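Local coordinates for integron cassette protein (Vibrio cholerae, PDB 3FY6), which is of unknown function but is encoded by a mobile integron gene cassette and forms an alpha-plus-beta dimer, at residues A[55-63]-A[75-86]. Numbering follows the deposited sequence.
Sequences PEWSEETLQ and EITQNLFQHAWL
Trp-57 lies against helix 77-89, its indole met by two glutamines a helical turn apart, Gln-78 over one face and Gln-82 at the NE1 edge. From Gln-78, CB packs against the end of the bent Gln-63 chain, which crosses it at about a right angle. With CG anti to the backbone N (chi1 176°), the chain runs out extended over the indole; CG sits 3.7 Å from the centroid of the six-membered ring of Trp-57, almost on its normal, as a CH-pi contact. CD continues over CD2 and CE3, and the terminal amide lies flat on the indole, the planes 8° apart. The amide tip ends beside Thr-61 and the start of helix 62-67, where Thr-61 is the N-cap and its OG1 accepts from Asp-64 N.

At the indole edge, NE1 of Trp-57 donates to Gln-82 OE1 at 2.8 Å, the acceptor close to the ring plane. The same oxygen takes a second bond, from a water that also donates to Pro-55 O, so strand and helix are joined directly and through solvent. CG of Pro-55 packs 3.7 Å from Trp-85 CZ3 and also meets Leu-86. Nearer the N-terminus of helix 77-89, Leu-62 CD2 sits over the centre of the Phe-81 ring, 3.8 Å from its centroid, and 3.7 Å from Thr-77 CG2.

Trp-57 and Phe-81 also touch Ile-38 of strand 35-40, while helix 95-114 flanks helix 77-89. This is an alpha-plus-beta layer arrangement: strand 53-57, outermost in this chain's antiparallel meander, leads through a short loop into helix 62-67 and on to helix 77-89, which packs back over the sheet.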
loop_
_atom_site.group_PDB
_atom_site.type_symbol
_atom_site.label_atom_id
_atom_site.label_comp_id
_atom_site.label_asym_id
_atom_site.label_seq_id
_atom_site.Cartn_x
_atom_site.Cartn_y
_atom_site.Cartn_z
ATOM N N PRO A 55 1.231 18.792 -7.714
ATOM C CA PRO A 55 0.369 19.307 -6.649
ATOM C C PRO A 55 1.075 19.248 -5.302
ATOM O O PRO A 55 1.858 18.330 -5.059
ATOM C CB PRO A 55 -0.818 18.344 -6.673
ATOM C CG PRO A 55 -0.887 17.890 -8.095
ATOM C CD PRO A 55 0.547 17.791 -8.551
ATOM N N GLU A 56 0.812 20.235 -4.451
ATOM C CA GLU A 56 1.343 20.252 -3.092
ATOM C C GLU A 56 0.391 19.512 -2.148
ATOM O O GLU A 56 -0.730 19.959 -1.914
ATOM C CB GLU A 56 1.512 21.700 -2.625
ATOM C CG GLU A 56 2.497 21.882 -1.477
ATOM C CD GLU A 56 3.942 21.753 -1.930
ATOM O OE1 GLU A 56 4.240 22.117 -3.091
ATOM O OE2 GLU A 56 4.778 21.288 -1.127
ATOM N N TRP A 57 0.829 18.381 -1.609
ATOM C CA TRP A 57 -0.012 17.600 -0.702
ATOM C C TRP A 57 0.280 17.860 0.770
ATOM O O TRP A 57 1.402 18.210 1.133
ATOM C CB TRP A 57 0.172 16.103 -0.961
ATOM C CG TRP A 57 -0.629 15.567 -2.102
ATOM C CD1 TRP A 57 -0.236 15.461 -3.402
ATOM C CD2 TRP A 57 -1.954 15.034 -2.034
ATOM N NE1 TRP A 57 -1.246 14.913 -4.156
ATOM C CE2 TRP A 57 -2.309 14.634 -3.336
ATOM C CE3 TRP A 57 -2.880 14.866 -0.997
ATOM C CZ2 TRP A 57 -3.550 14.073 -3.632
ATOM C CZ3 TRP A 57 -4.112 14.312 -1.294
ATOM C CH2 TRP A 57 -4.435 13.919 -2.599
ATOM N N SER A 58 -0.731 17.658 1.610
ATOM C CA SER A 58 -0.540 17.567 3.055
ATOM C C SER A 58 0.497 16.496 3.341
ATOM O O SER A 58 0.604 15.525 2.594
ATOM C CB SER A 58 -1.843 17.137 3.713
ATOM O OG SER A 58 -2.284 15.913 3.144
ATOM N N GLU A 59 1.254 16.661 4.420
ATOM C CA GLU A 59 2.230 15.653 4.822
ATOM C C GLU A 59 1.553 14.447 5.476
ATOM O O GLU A 59 2.077 13.339 5.435
ATOM C CB GLU A 59 3.281 16.253 5.761
ATOM C CG GLU A 59 4.274 17.161 5.061
ATOM C CD GLU A 59 5.126 17.954 6.036
ATOM O OE1 GLU A 59 4.841 17.915 7.255
ATOM O OE2 GLU A 59 6.079 18.620 5.579
ATOM N N GLU A 60 0.399 14.674 6.096
ATOM C CA GLU A 60 -0.459 13.578 6.526
ATOM C C GLU A 60 -1.086 12.990 5.261
ATOM O O GLU A 60 -1.868 13.663 4.592
ATOM C CB GLU A 60 -1.560 14.103 7.438
ATOM C CG GLU A 60 -2.250 13.039 8.270
ATOM C CD GLU A 60 -1.455 12.680 9.501
ATOM O OE1 GLU A 60 -0.251 12.371 9.366
ATOM O OE2 GLU A 60 -2.029 12.710 10.607
ATOM N N THR A 61 -0.727 11.755 4.917
ATOM C CA THR A 61 -1.178 11.168 3.656
ATOM C C THR A 61 -2.543 10.501 3.793
ATOM O O THR A 61 -3.024 10.256 4.902
ATOM C CB THR A 61 -0.185 10.108 3.135
ATOM O OG1 THR A 61 -0.135 9.015 4.058
ATOM C CG2 THR A 61 1.214 10.700 2.957
ATOM N N LEU A 62 -3.153 10.200 2.652
ATOM C CA LEU A 62 -4.389 9.433 2.608
ATOM C C LEU A 62 -4.199 8.110 3.327
ATOM O O LEU A 62 -5.076 7.633 4.043
ATOM C CB LEU A 62 -4.761 9.161 1.151
ATOM C CG LEU A 62 -6.134 8.542 0.947
ATOM C CD1 LEU A 62 -7.186 9.480 1.504
ATOM C CD2 LEU A 62 -6.373 8.277 -0.523
ATOM N N GLN A 63 -3.029 7.518 3.128
ATOM C CA GLN A 63 -2.692 6.264 3.768
ATOM C C GLN A 63 -2.726 6.412 5.293
ATOM O O GLN A 63 -3.273 5.558 5.994
ATOM C CB GLN A 63 -1.320 5.783 3.270
ATOM C CG GLN A 63 -1.303 5.388 1.776
ATOM C CD GLN A 63 -1.238 6.581 0.800
ATOM O OE1 GLN A 63 -0.640 7.621 1.096
ATOM N NE2 GLN A 63 -1.837 6.413 -0.382
ATOM N N GLU A 75 0.198 1.805 -1.448
ATOM C CA GLU A 75 0.859 3.091 -1.243
ATOM C C GLU A 75 0.558 4.097 -2.368
ATOM O O GLU A 75 0.555 5.303 -2.142
ATOM C CB GLU A 75 2.372 2.889 -1.068
ATOM C CG GLU A 75 3.235 4.087 -1.478
ATOM C CD GLU A 75 3.138 5.260 -0.508
ATOM O OE1 GLU A 75 2.944 5.018 0.703
ATOM O OE2 GLU A 75 3.267 6.422 -0.959
ATOM N N ILE A 76 0.293 3.594 -3.572
ATOM C CA ILE A 76 -0.007 4.453 -4.718
ATOM C C ILE A 76 -1.423 5.065 -4.708
ATOM O O ILE A 76 -1.766 5.866 -5.579
ATOM C CB ILE A 76 0.152 3.671 -6.026
ATOM C CG1 ILE A 76 0.300 4.633 -7.211
ATOM C CG2 ILE A 76 -1.028 2.698 -6.209
ATOM C CD1 ILE A 76 0.541 3.929 -8.548
ATOM N N THR A 77 -2.239 4.691 -3.732
ATOM C CA THR A 77 -3.633 5.149 -3.683
ATOM C C THR A 77 -3.793 6.679 -3.792
ATOM O O THR A 77 -4.628 7.174 -4.539
ATOM C CB THR A 77 -4.339 4.629 -2.411
ATOM O OG1 THR A 77 -4.278 3.196 -2.399
ATOM C CG2 THR A 77 -5.808 5.073 -2.381
ATOM N N GLN A 78 -2.994 7.424 -3.044
ATOM C CA GLN A 78 -3.119 8.868 -3.023
ATOM C C GLN A 78 -2.815 9.433 -4.400
ATOM O O GLN A 78 -3.466 10.369 -4.860
ATOM C CB GLN A 78 -2.160 9.464 -1.999
ATOM C CG GLN A 78 -2.136 10.974 -1.974
ATOM C CD GLN A 78 -1.452 11.498 -0.723
ATOM O OE1 GLN A 78 -0.361 12.063 -0.783
ATOM N NE2 GLN A 78 -2.079 11.281 0.419
ATOM N N ASN A 79 -1.821 8.839 -5.047
ATOM C CA ASN A 79 -1.395 9.243 -6.369
ATOM C C ASN A 79 -2.521 8.995 -7.379
ATOM O O ASN A 79 -2.754 9.810 -8.274
ATOM C CB ASN A 79 -0.110 8.494 -6.760
ATOM C CG ASN A 79 0.357 8.831 -8.161
ATOM O OD1 ASN A 79 0.047 8.123 -9.113
ATOM N ND2 ASN A 79 1.088 9.931 -8.299
ATOM N N LEU A 80 -3.240 7.890 -7.218
ATOM C CA LEU A 80 -4.430 7.642 -8.050
ATOM C C LEU A 80 -5.478 8.739 -7.880
ATOM O O LEU A 80 -6.025 9.234 -8.865
ATOM C CB LEU A 80 -5.065 6.290 -7.738
ATOM C CG LEU A 80 -4.207 5.042 -7.951
ATOM C CD1 LEU A 80 -5.110 3.824 -8.037
ATOM C CD2 LEU A 80 -3.341 5.165 -9.197
ATOM N N PHE A 81 -5.769 9.127 -6.638
ATOM C CA PHE A 81 -6.710 10.229 -6.429
ATOM C C PHE A 81 -6.226 11.471 -7.164
ATOM O O PHE A 81 -7.008 12.167 -7.812
ATOM C CB PHE A 81 -6.867 10.560 -4.949
ATOM C CG PHE A 81 -7.795 9.639 -4.205
ATOM C CD1 PHE A 81 -7.589 8.267 -4.198
ATOM C CD2 PHE A 81 -8.851 10.155 -3.474
ATOM C CE1 PHE A 81 -8.435 7.422 -3.483
ATOM C CE2 PHE A 81 -9.701 9.323 -2.760
ATOM C CZ PHE A 81 -9.492 7.953 -2.767
ATOM N N GLN A 82 -4.934 11.759 -7.037
ATOM C CA GLN A 82 -4.358 12.925 -7.693
ATOM C C GLN A 82 -4.597 12.857 -9.197
ATOM O O GLN A 82 -4.941 13.855 -9.826
ATOM C CB GLN A 82 -2.860 13.027 -7.399
ATOM C CG GLN A 82 -2.145 14.104 -8.201
ATOM C CD GLN A 82 -0.661 14.169 -7.870
ATOM O OE1 GLN A 82 -0.264 14.646 -6.808
ATOM N NE2 GLN A 82 0.163 13.698 -8.784
ATOM N N HIS A 83 -4.419 11.673 -9.768
ATOM C CA HIS A 83 -4.539 11.516 -11.208
ATOM C C HIS A 83 -5.962 11.800 -11.659
ATOM O O HIS A 83 -6.175 12.573 -12.578
ATOM C CB HIS A 83 -4.108 10.121 -11.664
ATOM C CG HIS A 83 -4.251 9.899 -13.142
ATOM N ND1 HIS A 83 -3.587 10.659 -14.075
ATOM C CD2 HIS A 83 -4.994 9.007 -13.842
ATOM C CE1 HIS A 83 -3.902 10.240 -15.292
ATOM N NE2 HIS A 83 -4.755 9.238 -15.178
ATOM N N ALA A 84 -6.933 11.171 -11.011
ATOM C CA ALA A 84 -8.323 11.397 -11.371
ATOM C C ALA A 84 -8.666 12.886 -11.298
ATOM O O ALA A 84 -9.344 13.431 -12.183
ATOM C CB ALA A 84 -9.238 10.589 -10.472
ATOM N N TRP A 85 -8.176 13.543 -10.251
ATOM C CA TRP A 85 -8.450 14.959 -10.047
ATOM C C TRP A 85 -7.847 15.794 -11.169
ATOM O O TRP A 85 -8.530 16.643 -11.750
ATOM C CB TRP A 85 -7.946 15.424 -8.678
ATOM C CG TRP A 85 -7.837 16.915 -8.539
ATOM C CD1 TRP A 85 -8.826 17.834 -8.745
ATOM C CD2 TRP A 85 -6.677 17.654 -8.148
ATOM N NE1 TRP A 85 -8.351 19.103 -8.510
ATOM C CE2 TRP A 85 -7.032 19.019 -8.148
ATOM C CE3 TRP A 85 -5.371 17.294 -7.794
ATOM C CZ2 TRP A 85 -6.132 20.026 -7.808
ATOM C CZ3 TRP A 85 -4.479 18.292 -7.453
ATOM C CH2 TRP A 85 -4.859 19.643 -7.471
ATOM N N LEU A 86 -6.576 15.545 -11.483
ATOM C CA LEU A 86 -5.898 16.313 -12.522
ATOM C C LEU A 86 -6.569 16.114 -13.882
ATOM O O LEU A 86 -6.712 17.056 -14.655
ATOM C CB LEU A 86 -4.414 15.961 -12.593
ATOM C CG LEU A 86 -3.592 16.376 -11.368
ATOM C CD1 LEU A 86 -2.139 16.014 -11.564
ATOM C CD2 LEU A 86 -3.735 17.866 -11.108
HETATM O O HOH W 1 2.338 15.709 -6.185
HETATM O O HOH W 2 1.559 6.535 2.352
#